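Local structure of sulfoquinovosidase (Escherichia coli, 5AEG) at residues L259-G264 / T536-R541; D472-W477 / G507-F512; M514-E519 / G543-F548. The protein hydrolyses sulfoquinovosyl diacylglycerides and simple sulfoquinovosides such as sulfoquinovosyl glycerol, releasing sulfoquinovose for breakdown by sulfoglycolysis. One frame throughout, in Å; residues are numbered along the deposited sequence.

Interaction 1 of 3, residues L259-G264 / T536-R541; sequences LGIQGG and THEGNR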
ATOM      1  N   LEU A 259      18.315 -11.005  -0.633  1.00 19.45           N
ATOM      2  CA  LEU A 259      18.350 -11.620  -1.954  1.00 18.90           C
ATOM      3  C   LEU A 259      17.177 -12.539  -2.119  1.00 20.10           C
ATOM      4  O   LEU A 259      16.970 -13.435  -1.280  1.00 21.40           O
ATOM      5  CB  LEU A 259      19.626 -12.423  -2.147  1.00 18.86           C
ATOM      6  CG  LEU A 259      20.909 -11.668  -2.060  1.00 20.57           C
ATOM      7  CD1 LEU A 259      22.081 -12.642  -1.957  1.00 20.26           C
ATOM      8  CD2 LEU A 259      21.134 -10.770  -3.237  1.00 20.10           C
ATOM      9  N   GLY A 260      16.376 -12.327  -3.180  1.00 20.20           N
ATOM     10  CA  GLY A 260      15.188 -13.194  -3.522  1.00 17.60           C
ATOM     11  C   GLY A 260      15.744 -14.326  -4.317  1.00 16.40           C
ATOM     12  O   GLY A 260      16.310 -14.145  -5.396  1.00 20.36           O
ATOM     13  N   ILE A 261      15.660 -15.505  -3.698  1.00 20.73           N
ATOM     14  CA  ILE A 261      16.176 -16.738  -4.284  1.00 19.91           C
ATOM     15  C   ILE A 261      15.121 -17.863  -4.148  1.00 19.96           C
ATOM     16  O   ILE A 261      14.470 -17.947  -3.160  1.00 24.25           O
ATOM     17  CB  ILE A 261      17.479 -17.160  -3.636  1.00 21.47           C
ATOM     18  CG1 ILE A 261      18.527 -16.000  -3.612  1.00 20.42           C
ATOM     19  CG2 ILE A 261      18.030 -18.395  -4.369  1.00 22.37           C
ATOM     20  CD1 ILE A 261      19.752 -16.252  -2.736  1.00 22.63           C
ATOM     21  N   GLN A 262      14.994 -18.687  -5.185  1.00 20.49           N
ATOM     22  CA  GLN A 262      14.222 -19.922  -5.105  1.00 20.10           C
ATOM     23  C   GLN A 262      15.148 -21.069  -5.572  1.00 21.50           C
ATOM     24  O   GLN A 262      16.188 -20.837  -6.177  1.00 22.98           O
ATOM     25  CB  GLN A 262      13.008 -19.802  -6.006  1.00 20.75           C
ATOM     26  CG  GLN A 262      12.071 -18.664  -5.619  1.00 20.28           C
ATOM     27  CD  GLN A 262      10.871 -18.498  -6.538  1.00 22.37           C
ATOM     28  OE1 GLN A 262       9.754 -18.925  -6.201  1.00 25.86           O
ATOM     29  NE2 GLN A 262      11.058 -17.837  -7.628  1.00 25.72           N
ATOM     30  N   GLY A 263      14.738 -22.282  -5.276  1.00 25.16           N
ATOM     31  CA  GLY A 263      15.427 -23.458  -5.787  1.00 23.56           C
ATOM     32  C   GLY A 263      16.188 -24.296  -4.789  1.00 23.80           C
ATOM     33  O   GLY A 263      16.930 -25.239  -5.212  1.00 26.17           O
ATOM     34  N   GLY A 264      16.056 -23.957  -3.516  1.00 24.31           N
ATOM     35  CA  GLY A 264      16.494 -24.736  -2.404  1.00 24.69           C
ATOM     36  C   GLY A 264      17.796 -24.266  -1.710  1.00 25.93           C
ATOM     37  O   GLY A 264      18.380 -23.240  -2.044  1.00 24.51           O
ATOM     38  N   THR A 536      15.324  -8.054  -3.574  1.00 18.07           N
ATOM     39  CA  THR A 536      15.100  -8.464  -4.921  1.00 17.45           C
ATOM     40  C   THR A 536      14.000  -9.525  -5.072  1.00 17.71           C
ATOM     41  O   THR A 536      13.446 -10.052  -4.062  1.00 18.96           O
ATOM     42  CB  THR A 536      16.413  -8.970  -5.548  1.00 17.19           C
ATOM     43  OG1 THR A 536      16.696 -10.279  -5.123  1.00 18.00           O
ATOM     44  CG2 THR A 536      17.606  -8.066  -5.232  1.00 17.66           C
ATOM     45  N   HIS A 537      13.611  -9.724  -6.305  1.00 18.47           N
ATOM     46  CA  HIS A 537      12.605 -10.740  -6.658  1.00 18.72           C
ATOM     47  C   HIS A 537      13.022 -11.378  -7.964  1.00 19.71           C
ATOM     48  O   HIS A 537      13.412 -10.683  -8.901  1.00 18.18           O
ATOM     49  CB  HIS A 537      11.208 -10.108  -6.870  1.00 17.55           C
ATOM     50  CG  HIS A 537      10.060 -11.061  -6.626  1.00 18.85           C
ATOM     51  ND1 HIS A 537       9.963 -12.312  -7.204  1.00 22.13           N
ATOM     52  CD2 HIS A 537       8.931 -10.937  -5.855  1.00 19.41           C
ATOM     53  CE1 HIS A 537       8.860 -12.916  -6.830  1.00 20.86           C
ATOM     54  NE2 HIS A 537       8.223 -12.116  -5.987  1.00 18.73           N
ATOM     55  N   GLU A 538      12.938 -12.712  -8.059  1.00 18.57           N
ATOM     56  CA  GLU A 538      13.198 -13.317  -9.373  1.00 18.48           C
ATOM     57  C   GLU A 538      12.160 -13.028 -10.448  1.00 19.83           C
ATOM     58  O   GLU A 538      12.458 -13.053 -11.646  1.00 18.30           O
ATOM     59  CB  GLU A 538      13.393 -14.818  -9.241  1.00 20.32           C
ATOM     60  CG  GLU A 538      14.606 -15.197  -8.382  1.00 20.65           C
ATOM     61  CD  GLU A 538      14.839 -16.734  -8.303  1.00 24.52           C
ATOM     62  OE1 GLU A 538      13.902 -17.509  -8.625  1.00 26.86           O
ATOM     63  OE2 GLU A 538      15.971 -17.154  -7.863  1.00 28.62           O
ATOM     64  N   GLY A 539      10.958 -12.627 -10.047  1.00 18.15           N
ATOM     65  CA  GLY A 539       9.796 -12.488 -10.967  1.00 19.65           C
ATOM     66  C   GLY A 539       9.070 -13.813 -11.165  1.00 21.92           C
ATOM     67  O   GLY A 539       9.578 -14.891 -10.801  1.00 22.21           O
ATOM     68  N   ASN A 540       7.910 -13.777 -11.786  1.00 20.52           N
ATOM     69  CA  ASN A 540       7.120 -15.024 -11.906  1.00 21.54           C
ATOM     70  C   ASN A 540       7.719 -16.047 -12.870  1.00 23.39           C
ATOM     71  O   ASN A 540       7.386 -17.234 -12.738  1.00 23.89           O
ATOM     72  CB  ASN A 540       5.660 -14.811 -12.271  1.00 23.00           C
ATOM     73  CG  ASN A 540       5.476 -14.066 -13.555  1.00 23.69           C
ATOM     74  OD1 ASN A 540       5.869 -12.934 -13.644  1.00 24.00           O
ATOM     75  ND2 ASN A 540       4.972 -14.727 -14.609  1.00 23.82           N
ATOM     76  N   ARG A 541       8.532 -15.586 -13.797  1.00 21.71           N
ATOM     77  CA  ARG A 541       9.290 -16.436 -14.842  1.00 23.09           C
ATOM     78  C   ARG A 541      10.778 -16.154 -14.750  1.00 22.35           C
ATOM     79  O   ARG A 541      11.343 -15.346 -15.539  1.00 23.17           O
ATOM     80  CB  ARG A 541       8.788 -16.187 -16.241  1.00 23.18           C
ATOM     81  CG  ARG A 541       7.367 -16.718 -16.536  1.00 28.69           C
ATOM     82  CD  ARG A 541       6.987 -16.359 -17.994  1.00 33.58           C
ATOM     83  NE  ARG A 541       5.565 -16.636 -18.241  1.00 40.56           N
ATOM     84  CZ  ARG A 541       4.836 -16.206 -19.274  1.00 41.22           C
ATOM     85  NH1 ARG A 541       5.332 -15.388 -20.194  1.00 51.25           N
ATOM     86  NH2 ARG A 541       3.554 -16.561 -19.348  1.00 45.91           N
TER
HETATM   87  O   HOH W   1      15.933 -11.997  -7.003  1.00 19.00           O
HETATM   88  O   HOH W   2      17.983 -15.552  -7.434  1.00 22.43           O
HETATM   89  O   HOH W   3       8.911 -17.238  -9.435  1.00 26.39           O
HETATM   90  O   HOH W   4      17.332 -19.181  -7.979  1.00 33.40           O
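Direct hydrogen bonds tie G260 and Q262 to T536 and E538. The straightest runs from G260 N to T536 OG1, at 2.8 Å and 168°, a threonine hydroxyl thus meeting the end of a neighbouring strand. The other two end on the E538 carboxylate, whose chain stretches out beyond CG to reach Q262. There Q262 NE2 gives a bond of 3.0 Å to E538 OE1, coming from above the carboxylate plane, with amide and carboxylate turned 59° apart. Q262 N adds a weak bond to E538 OE2. The amide is fixed from its other side too, since Q262 OE1 accepts from Q288, a substrate-binding residue.

Water-mediated links fill in the rest. One water donates to G260 O and hydrogen-bonds T536 OG1, both at 2.7 Å; a second donates to G260 O and to E538 OE2; a third joins Q262 NE2 to G539 O.

Steric fit matters at G260, where a beta carbon would lie 2.5 Å from T536 O, a clash. Next along the chain from E538, G539 N bonds H537 ND1 and probably helps to orient this substrate-binding histidine.

Strands 257-260 and 534-536 are the first and eighth of the parallel barrel, so the contact lies at the seam where a TIM barrel closes, at the strand ends that carry its active-site loops.

Interaction 2 of 3, residues D472-W477 / G507-F512; sequences DQNVDW and GYTTLF. With CA (calcium ion), chain D.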
ATOM      1  N   ASP A 472       2.976  -5.997  -7.448  1.00 18.18           N
ATOM      2  CA  ASP A 472       3.409  -6.457  -8.826  1.00 20.00           C
ATOM      3  C   ASP A 472       3.530  -5.297  -9.736  1.00 19.96           C
ATOM      4  O   ASP A 472       2.548  -4.786 -10.198  1.00 19.43           O
ATOM      5  CB  ASP A 472       2.418  -7.462  -9.476  1.00 22.83           C
ATOM      6  CG  ASP A 472       0.891  -6.922  -9.534  1.00 25.52           C
ATOM      7  OD1 ASP A 472       0.420  -6.845  -8.340  1.00 26.83           O
ATOM      8  OD2 ASP A 472       0.183  -6.553 -10.634  1.00 24.61           O
ATOM      9  N   GLN A 473       4.786  -4.852 -10.007  1.00 17.90           N
ATOM     10  CA  GLN A 473       5.037  -4.029 -11.164  1.00 17.20           C
ATOM     11  C   GLN A 473       5.405  -4.945 -12.355  1.00 16.98           C
ATOM     12  O   GLN A 473       5.942  -6.020 -12.172  1.00 16.02           O
ATOM     13  CB  GLN A 473       6.286  -3.089 -10.953  1.00 16.20           C
ATOM     14  CG  GLN A 473       5.894  -1.856 -10.158  1.00 17.97           C
ATOM     15  CD  GLN A 473       5.690  -2.178  -8.713  1.00 16.05           C
ATOM     16  OE1 GLN A 473       6.621  -2.606  -8.042  1.00 18.62           O
ATOM     17  NE2 GLN A 473       4.459  -2.017  -8.215  1.00 18.19           N
ATOM     18  N   ASN A 474       5.084  -4.495 -13.538  1.00 16.73           N
ATOM     19  CA  ASN A 474       5.648  -5.087 -14.719  1.00 17.09           C
ATOM     20  C   ASN A 474       7.171  -4.950 -14.699  1.00 18.34           C
ATOM     21  O   ASN A 474       7.698  -3.949 -14.195  1.00 18.23           O
ATOM     22  CB  ASN A 474       5.127  -4.407 -15.967  1.00 18.35           C
ATOM     23  CG  ASN A 474       3.613  -4.724 -16.272  1.00 17.99           C
ATOM     24  OD1 ASN A 474       2.994  -5.587 -15.658  1.00 18.19           O
ATOM     25  ND2 ASN A 474       3.037  -3.971 -17.189  1.00 18.82           N
ATOM     26  N   VAL A 475       7.844  -5.841 -15.424  1.00 17.84           N
ATOM     27  CA  VAL A 475       9.285  -5.668 -15.713  1.00 17.99           C
ATOM     28  C   VAL A 475       9.459  -4.749 -16.911  1.00 20.76           C
ATOM     29  O   VAL A 475      10.085  -5.112 -17.908  1.00 18.86           O
ATOM     30  CB  VAL A 475       9.993  -7.044 -15.855  1.00 19.20           C
ATOM     31  CG1 VAL A 475       9.967  -7.771 -14.516  1.00 18.30           C
ATOM     32  CG2 VAL A 475       9.458  -7.925 -16.984  1.00 21.32           C
ATOM     33  N   ASP A 476       8.892  -3.533 -16.824  1.00 18.76           N
ATOM     34  CA  ASP A 476       8.868  -2.576 -17.923  1.00 19.04           C
ATOM     35  C   ASP A 476       9.096  -1.217 -17.384  1.00 18.85           C
ATOM     36  O   ASP A 476       9.320  -1.039 -16.149  1.00 19.29           O
ATOM     37  CB  ASP A 476       7.637  -2.709 -18.867  1.00 19.47           C
ATOM     38  CG  ASP A 476       6.321  -2.138 -18.311  1.00 21.28           C
ATOM     39  OD1 ASP A 476       6.282  -1.345 -17.303  1.00 20.99           O
ATOM     40  OD2 ASP A 476       5.284  -2.473 -18.928  1.00 20.99           O
ATOM     41  N   TRP A 477       9.123  -0.267 -18.301  1.00 18.30           N
ATOM     42  CA  TRP A 477       9.370   1.144 -18.010  1.00 18.76           C
ATOM     43  C   TRP A 477       8.087   1.973 -18.097  1.00 19.05           C
ATOM     44  O   TRP A 477       8.128   3.231 -18.256  1.00 18.58           O
ATOM     45  CB  TRP A 477      10.405   1.691 -19.021  1.00 19.62           C
ATOM     46  CG  TRP A 477      11.735   0.906 -19.086  1.00 21.46           C
ATOM     47  CD1 TRP A 477      12.048  -0.141 -19.905  1.00 23.97           C
ATOM     48  CD2 TRP A 477      12.932   1.167 -18.303  1.00 21.45           C
ATOM     49  NE1 TRP A 477      13.327  -0.553 -19.670  1.00 22.61           N
ATOM     50  CE2 TRP A 477      13.916   0.254 -18.739  1.00 21.74           C
ATOM     51  CE3 TRP A 477      13.268   2.131 -17.338  1.00 19.11           C
ATOM     52  CZ2 TRP A 477      15.237   0.236 -18.224  1.00 20.05           C
ATOM     53  CZ3 TRP A 477      14.567   2.114 -16.798  1.00 20.39           C
ATOM     54  CH2 TRP A 477      15.556   1.169 -17.263  1.00 20.54           C
ATOM     55  N   GLY A 507      11.231  -5.219 -10.450  1.00 16.83           N
ATOM     56  CA  GLY A 507       9.769  -5.496 -10.740  1.00 17.10           C
ATOM     57  C   GLY A 507       9.521  -6.996 -10.739  1.00 17.65           C
ATOM     58  O   GLY A 507      10.410  -7.802 -10.363  1.00 16.80           O
ATOM     59  N   TYR A 508       8.313  -7.375 -11.130  1.00 17.78           N
ATOM     60  CA  TYR A 508       7.830  -8.729 -10.909  1.00 17.54           C
ATOM     61  C   TYR A 508       7.209  -9.393 -12.188  1.00 19.34           C
ATOM     62  O   TYR A 508       7.595 -10.510 -12.614  1.00 18.76           O
ATOM     63  CB  TYR A 508       6.832  -8.736  -9.789  1.00 19.03           C
ATOM     64  CG  TYR A 508       6.139 -10.086  -9.619  1.00 19.10           C
ATOM     65  CD1 TYR A 508       6.785 -11.139  -8.965  1.00 20.95           C
ATOM     66  CD2 TYR A 508       4.859 -10.294 -10.115  1.00 20.75           C
ATOM     67  CE1 TYR A 508       6.165 -12.381  -8.792  1.00 22.31           C
ATOM     68  CE2 TYR A 508       4.238 -11.524  -9.949  1.00 20.83           C
ATOM     69  CZ  TYR A 508       4.905 -12.547  -9.295  1.00 23.77           C
ATOM     70  OH  TYR A 508       4.322 -13.773  -9.124  1.00 27.76           O
ATOM     71  N   THR A 509       6.196  -8.756 -12.735  1.00 19.70           N
ATOM     72  CA  THR A 509       5.263  -9.381 -13.681  1.00 19.48           C
ATOM     73  C   THR A 509       5.926  -9.566 -15.038  1.00 19.67           C
ATOM     74  O   THR A 509       6.327  -8.619 -15.724  1.00 17.83           O
ATOM     75  CB  THR A 509       3.969  -8.581 -13.867  1.00 20.51           C
ATOM     76  OG1 THR A 509       3.302  -8.367 -12.611  1.00 20.06           O
ATOM     77  CG2 THR A 509       3.044  -9.311 -14.833  1.00 21.43           C
ATOM     78  N   THR A 510       6.064 -10.840 -15.400  1.00 22.03           N
ATOM     79  CA  THR A 510       6.841 -11.263 -16.513  1.00 21.98           C
ATOM     80  C   THR A 510       5.862 -12.098 -17.418  1.00 23.53           C
ATOM     81  O   THR A 510       5.745 -13.296 -17.270  1.00 24.47           O
ATOM     82  CB  THR A 510       7.987 -12.128 -16.007  1.00 20.77           C
ATOM     83  OG1 THR A 510       8.674 -11.513 -14.910  1.00 20.62           O
ATOM     84  CG2 THR A 510       8.952 -12.416 -17.103  1.00 22.46           C
ATOM     85  N   LEU A 511       5.166 -11.446 -18.300  1.00 24.93           N
ATOM     86  CA  LEU A 511       4.100 -12.021 -19.108  1.00 26.84           C
ATOM     87  C   LEU A 511       4.109 -11.322 -20.425  1.00 28.48           C
ATOM     88  O   LEU A 511       4.710 -10.266 -20.553  1.00 23.45           O
ATOM     89  CB  LEU A 511       2.752 -11.727 -18.466  1.00 24.38           C
ATOM     90  CG  LEU A 511       2.463 -12.386 -17.146  1.00 25.55           C
ATOM     91  CD1 LEU A 511       1.097 -11.867 -16.621  1.00 27.98           C
ATOM     92  CD2 LEU A 511       2.502 -13.920 -17.155  1.00 25.67           C
ATOM     93  N   PHE A 512       3.490 -11.949 -21.438  1.00 26.26           N
ATOM     94  CA  PHE A 512       3.301 -11.313 -22.747  1.00 28.48           C
ATOM     95  C   PHE A 512       4.602 -10.841 -23.335  1.00 31.06           C
ATOM     96  O   PHE A 512       4.678  -9.717 -23.852  1.00 31.35           O
ATOM     97  CB  PHE A 512       2.271 -10.139 -22.657  1.00 31.75           C
ATOM     98  CG  PHE A 512       1.004 -10.520 -21.998  1.00 28.55           C
ATOM     99  CD1 PHE A 512       0.223 -11.553 -22.523  1.00 30.57           C
ATOM    100  CD2 PHE A 512       0.573  -9.887 -20.849  1.00 29.65           C
ATOM    101  CE1 PHE A 512      -0.954 -11.957 -21.897  1.00 32.12           C
ATOM    102  CE2 PHE A 512      -0.587 -10.301 -20.216  1.00 30.35           C
ATOM    103  CZ  PHE A 512      -1.375 -11.299 -20.745  1.00 29.31           C
TER
HETATM  104 CA    CA D1680       0.783  -4.542 -11.803  1.00 18.04          CA
HETATM  105  O   HOH W   5       2.054  -6.041 -13.158  1.00 18.24           O
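Q473 O is gripped by two successive backbone N-H groups, T509 N at 2.8 Å and Y508 N at 2.9 Å. The first bond is nearly straight (174°), the second more bent (153°), and both donors are tilted from the carbonyl plane. A longer return bond, V475 N to T509 O at 3.2 Å, completes a single bridge between N474 and T509, and V475 then turns the chain as the centre of an inverse gamma turn. G507 fits here because a beta carbon would clash with N474 O; V475 CG1 touches G507 C and Y508 N, and CG2 lies near T509 O.

The second tie is calcium-based. D472 binds the ion through both its backbone O and its carboxylate OD2, each at 2.4 Å, and a water forms a further ligand. That water donates to N474 OD1 at 2.7 Å and also hydrogen-bonds T509 OG1, so side chains of both segments hold it on the metal. T509 turns OG1 anti to its carbonyl carbon (chi1 -56°), which brings the hydroxyl alongside D472 CB. The N474 amide is steadied at its other end by a bond from ND2 to D476 OD2. With an alanine in place of N474, the calcium-bound water would probably lose its acceptor at OD1 and be held, of the two segments' side chains, by T509 OG1 alone, while D476 OD2 would lose the amide's bond.

Q153, G154 and D481 also bind the ion. Calcium probably polarises its water, strengthening the water's donation to N474, and it fixes both backbone and carboxylate of D472, the inferred proton donor, while the N474-T509 bridge joins the chain just after it to the neighbouring loop.

Interaction 3 of 3, residues M514-E519 / G543-F548; sequences MKRSKE and GDNWQF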
ATOM      1  N   MET A 514       7.072  -9.494 -21.901  1.00 26.64           N
ATOM      2  CA  MET A 514       7.854  -8.579 -21.101  1.00 24.91           C
ATOM      3  C   MET A 514       8.940  -9.429 -20.447  1.00 21.98           C
ATOM      4  O   MET A 514       8.657 -10.490 -19.926  1.00 23.35           O
ATOM      5  CB  MET A 514       6.987  -7.939 -20.002  1.00 24.52           C
ATOM      6  CG  MET A 514       6.018  -6.960 -20.520  1.00 24.59           C
ATOM      7  SD  MET A 514       5.007  -6.151 -19.228  1.00 23.84           S
ATOM      8  CE  MET A 514       4.284  -7.504 -18.339  1.00 23.17           C
ATOM      9  N   LYS A 515      10.187  -8.971 -20.460  1.00 21.94           N
ATOM     10  CA  LYS A 515      11.285  -9.634 -19.757  1.00 24.10           C
ATOM     11  C   LYS A 515      12.188  -8.537 -19.187  1.00 20.07           C
ATOM     12  O   LYS A 515      12.450  -7.527 -19.831  1.00 21.58           O
ATOM     13  CB  LYS A 515      12.081 -10.420 -20.775  1.00 29.71           C
ATOM     14  CG  LYS A 515      11.294 -11.474 -21.594  1.00 33.59           C
ATOM     15  CD  LYS A 515      12.312 -12.161 -22.543  1.00 38.99           C
ATOM     16  CE  LYS A 515      11.839 -13.500 -23.066  1.00 48.27           C
ATOM     17  NZ  LYS A 515      10.391 -13.500 -23.317  1.00 50.18           N
ATOM     18  N   ARG A 516      12.716  -8.770 -18.015  1.00 21.98           N
ATOM     19  CA  ARG A 516      13.510  -7.766 -17.294  1.00 20.85           C
ATOM     20  C   ARG A 516      14.906  -7.658 -17.870  1.00 20.78           C
ATOM     21  O   ARG A 516      15.623  -8.644 -17.867  1.00 21.28           O
ATOM     22  CB  ARG A 516      13.693  -8.155 -15.863  1.00 20.45           C
ATOM     23  CG  ARG A 516      14.247  -7.019 -15.012  1.00 19.69           C
ATOM     24  CD  ARG A 516      14.733  -7.537 -13.685  1.00 17.54           C
ATOM     25  NE  ARG A 516      13.648  -8.003 -12.766  1.00 19.09           N
ATOM     26  CZ  ARG A 516      13.649  -9.106 -12.099  1.00 17.19           C
ATOM     27  NH1 ARG A 516      14.706  -9.944 -12.137  1.00 19.39           N
ATOM     28  NH2 ARG A 516      12.654  -9.368 -11.279  1.00 18.12           N
ATOM     29  N   SER A 517      15.242  -6.494 -18.380  1.00 20.47           N
ATOM     30  CA  SER A 517      16.634  -6.235 -18.869  1.00 22.51           C
ATOM     31  C   SER A 517      17.592  -5.999 -17.680  1.00 24.61           C
ATOM     32  O   SER A 517      17.208  -5.662 -16.505  1.00 19.25           O
ATOM     33  CB  SER A 517      16.614  -5.041 -19.819  1.00 22.96           C
ATOM     34  OG  SER A 517      16.303  -3.855 -19.117  1.00 21.28           O
ATOM     35  N   LYS A 518      18.866  -6.175 -17.995  1.00 20.92           N
ATOM     36  CA  LYS A 518      19.900  -5.709 -17.092  1.00 20.85           C
ATOM     37  C   LYS A 518      19.750  -4.235 -16.769  1.00 17.17           C
ATOM     38  O   LYS A 518      19.884  -3.871 -15.596  1.00 21.86           O
ATOM     39  CB  LYS A 518      21.264  -5.923 -17.741  1.00 20.30           C
ATOM     40  CG  LYS A 518      22.465  -5.492 -16.907  1.00 22.90           C
ATOM     41  CD  LYS A 518      23.715  -6.058 -17.611  1.00 27.28           C
ATOM     42  CE  LYS A 518      24.979  -5.319 -17.183  1.00 33.91           C
ATOM     43  NZ  LYS A 518      26.178  -5.902 -17.957  1.00 33.44           N
ATOM     44  N   GLU A 519      19.512  -3.411 -17.762  1.00 18.90           N
ATOM     45  CA  GLU A 519      19.376  -1.991 -17.553  1.00 20.36           C
ATOM     46  C   GLU A 519      18.240  -1.695 -16.546  1.00 19.32           C
ATOM     47  O   GLU A 519      18.428  -0.882 -15.646  1.00 19.08           O
ATOM     48  CB  GLU A 519      19.122  -1.252 -18.850  1.00 21.90           C
ATOM     49  CG  GLU A 519      19.064   0.251 -18.723  1.00 22.26           C
ATOM     50  CD  GLU A 519      18.544   0.946 -19.934  1.00 24.61           C
ATOM     51  OE1 GLU A 519      18.373   0.294 -20.933  1.00 26.54           O
ATOM     52  OE2 GLU A 519      18.361   2.188 -19.911  1.00 26.77           O
ATOM     53  N   GLY A 543      13.611 -17.499 -15.338  1.00 25.13           N
ATOM     54  CA  GLY A 543      14.496 -17.695 -16.527  1.00 24.68           C
ATOM     55  C   GLY A 543      14.391 -16.684 -17.594  1.00 25.50           C
ATOM     56  O   GLY A 543      15.287 -16.599 -18.416  1.00 22.90           O
ATOM     57  N   ASP A 544      13.345 -15.858 -17.624  1.00 23.10           N
ATOM     58  CA  ASP A 544      13.213 -14.835 -18.627  1.00 23.28           C
ATOM     59  C   ASP A 544      13.802 -13.502 -18.198  1.00 24.47           C
ATOM     60  O   ASP A 544      13.842 -12.588 -18.972  1.00 23.78           O
ATOM     61  CB  ASP A 544      11.749 -14.560 -18.964  1.00 27.35           C
ATOM     62  CG  ASP A 544      11.094 -15.712 -19.769  1.00 34.90           C
ATOM     63  OD1 ASP A 544      11.828 -16.606 -20.206  1.00 31.64           O
ATOM     64  OD2 ASP A 544       9.873 -15.682 -19.933  1.00 33.32           O
ATOM     65  N   ASN A 545      14.189 -13.379 -16.954  1.00 22.71           N
ATOM     66  CA  ASN A 545      14.602 -12.077 -16.427  1.00 19.63           C
ATOM     67  C   ASN A 545      16.090 -12.080 -16.087  1.00 19.68           C
ATOM     68  O   ASN A 545      16.607 -13.051 -15.533  1.00 21.88           O
ATOM     69  CB  ASN A 545      13.801 -11.870 -15.095  1.00 19.39           C
ATOM     70  CG  ASN A 545      12.308 -11.565 -15.332  1.00 19.88           C
ATOM     71  OD1 ASN A 545      11.908 -11.044 -16.360  1.00 19.89           O
ATOM     72  ND2 ASN A 545      11.512 -11.881 -14.360  1.00 19.10           N
ATOM     73  N   TRP A 546      16.695 -10.926 -16.242  1.00 21.53           N
ATOM     74  CA  TRP A 546      18.067 -10.671 -15.724  1.00 22.36           C
ATOM     75  C   TRP A 546      18.019 -10.604 -14.215  1.00 23.21           C
ATOM     76  O   TRP A 546      17.100  -9.964 -13.649  1.00 23.00           O
ATOM     77  CB  TRP A 546      18.609  -9.378 -16.318  1.00 20.26           C
ATOM     78  CG  TRP A 546      20.058  -9.249 -16.166  1.00 23.45           C
ATOM     79  CD1 TRP A 546      20.777  -8.673 -15.161  1.00 23.12           C
ATOM     80  CD2 TRP A 546      21.004  -9.837 -17.057  1.00 25.48           C
ATOM     81  NE1 TRP A 546      22.146  -8.806 -15.404  1.00 23.11           N
ATOM     82  CE2 TRP A 546      22.302  -9.528 -16.571  1.00 24.91           C
ATOM     83  CE3 TRP A 546      20.864 -10.569 -18.229  1.00 28.63           C
ATOM     84  CZ2 TRP A 546      23.476  -9.952 -17.235  1.00 28.30           C
ATOM     85  CZ3 TRP A 546      22.061 -10.994 -18.921  1.00 31.11           C
ATOM     86  CH2 TRP A 546      23.321 -10.702 -18.389  1.00 29.75           C
ATOM     87  N   GLN A 547      18.914 -11.336 -13.563  1.00 20.59           N
ATOM     88  CA  GLN A 547      18.971 -11.397 -12.132  1.00 20.02           C
ATOM     89  C   GLN A 547      20.181 -10.760 -11.524  1.00 20.52           C
ATOM     90  O   GLN A 547      21.125 -10.391 -12.240  1.00 22.09           O
ATOM     91  CB  GLN A 547      18.901 -12.862 -11.685  1.00 21.26           C
ATOM     92  CG  GLN A 547      17.729 -13.648 -12.274  1.00 20.98           C
ATOM     93  CD  GLN A 547      16.310 -13.145 -11.862  1.00 21.20           C
ATOM     94  OE1 GLN A 547      16.123 -12.307 -10.943  1.00 18.45           O
ATOM     95  NE2 GLN A 547      15.294 -13.739 -12.509  1.00 20.42           N
ATOM     96  N   PHE A 548      20.162 -10.638 -10.189  1.00 16.81           N
ATOM     97  CA  PHE A 548      21.235  -9.910  -9.440  1.00 17.70           C
ATOM     98  C   PHE A 548      22.668 -10.448  -9.680  1.00 22.34           C
ATOM     99  O   PHE A 548      23.637  -9.750  -9.439  1.00 22.17           O
ATOM    100  CB  PHE A 548      20.916  -9.831  -7.971  1.00 19.16           C
ATOM    101  CG  PHE A 548      20.800 -11.138  -7.250  1.00 19.50           C
ATOM    102  CD1 PHE A 548      21.925 -11.933  -7.021  1.00 20.29           C
ATOM    103  CD2 PHE A 548      19.559 -11.551  -6.721  1.00 19.33           C
ATOM    104  CE1 PHE A 548      21.831 -13.131  -6.314  1.00 21.15           C
ATOM    105  CE2 PHE A 548      19.449 -12.745  -6.033  1.00 20.07           C
ATOM    106  CZ  PHE A 548      20.575 -13.524  -5.786  1.00 19.93           C
TER
HETATM  107  O   HOH W   6      15.822 -10.702 -19.936  1.00 38.78           O
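R516 meets its partners across the contact with backbone and side chain alike. Its N donates to N545 OD1 (2.9 Å), and its O accepts from W546 N (3.0 Å, 168°). The side chain starts anti to the backbone N (chi1 -168°) and bends at chi3, which brings NH1 to W546 O at 2.8 Å. This carbonyl oxygen lies almost exactly in the guanidinium plane. NH1 also reaches Q547 OE1, but from above that amide's plane, the two flat groups standing 82° apart. N545 CB packs over one guanidinium face.

Beside this polar core, K518 runs along the W546 indole, with CB 3.7 Å above the centre of the five-membered ring in a CH-pi contact. K515 CB lies against D544 O, and a water joins that carbonyl to R516 O.

Further out, R516 NE and NH2 bond to the carbonyls of G506, G507 and H537, Q547 NE2 to those of P542 and E538, steadying the amide. T554 holds W546 NE1; D551 and E553 pair with K518 NZ. S517 OG N-caps helix 518-528 at L520 N. A buried arginine thus laces together loops that follow neighbouring strands of a TIM barrel, beside the substrate-binding H537.

How the interactions relate
All three contacts lie within the TIM-barrel domain and touch one another. Interactions 1 and 2 are buried, whereas interaction 3 reaches the surface through K515. Interactions 1 and 3 share the loop after strand 534-536, and interactions 2 and 3 the chain between strand 501-505 and helix 518-528. R516 of interaction 3 reaches the other two; N545 ND2 probably bonds T510 OG1, and N540 OD1 probably accepts from T510 N. The chemistry shifts with position: a carboxylate and waters at the barrel seam, calcium and backbone bonds around D472, the inferred proton donor, and a buried arginine in interaction 3, with a lysine-tryptophan CH-pi contact and K515 nearer the surface. H537 meets Y508 edge-to-face, linking the substrate site with interaction 2.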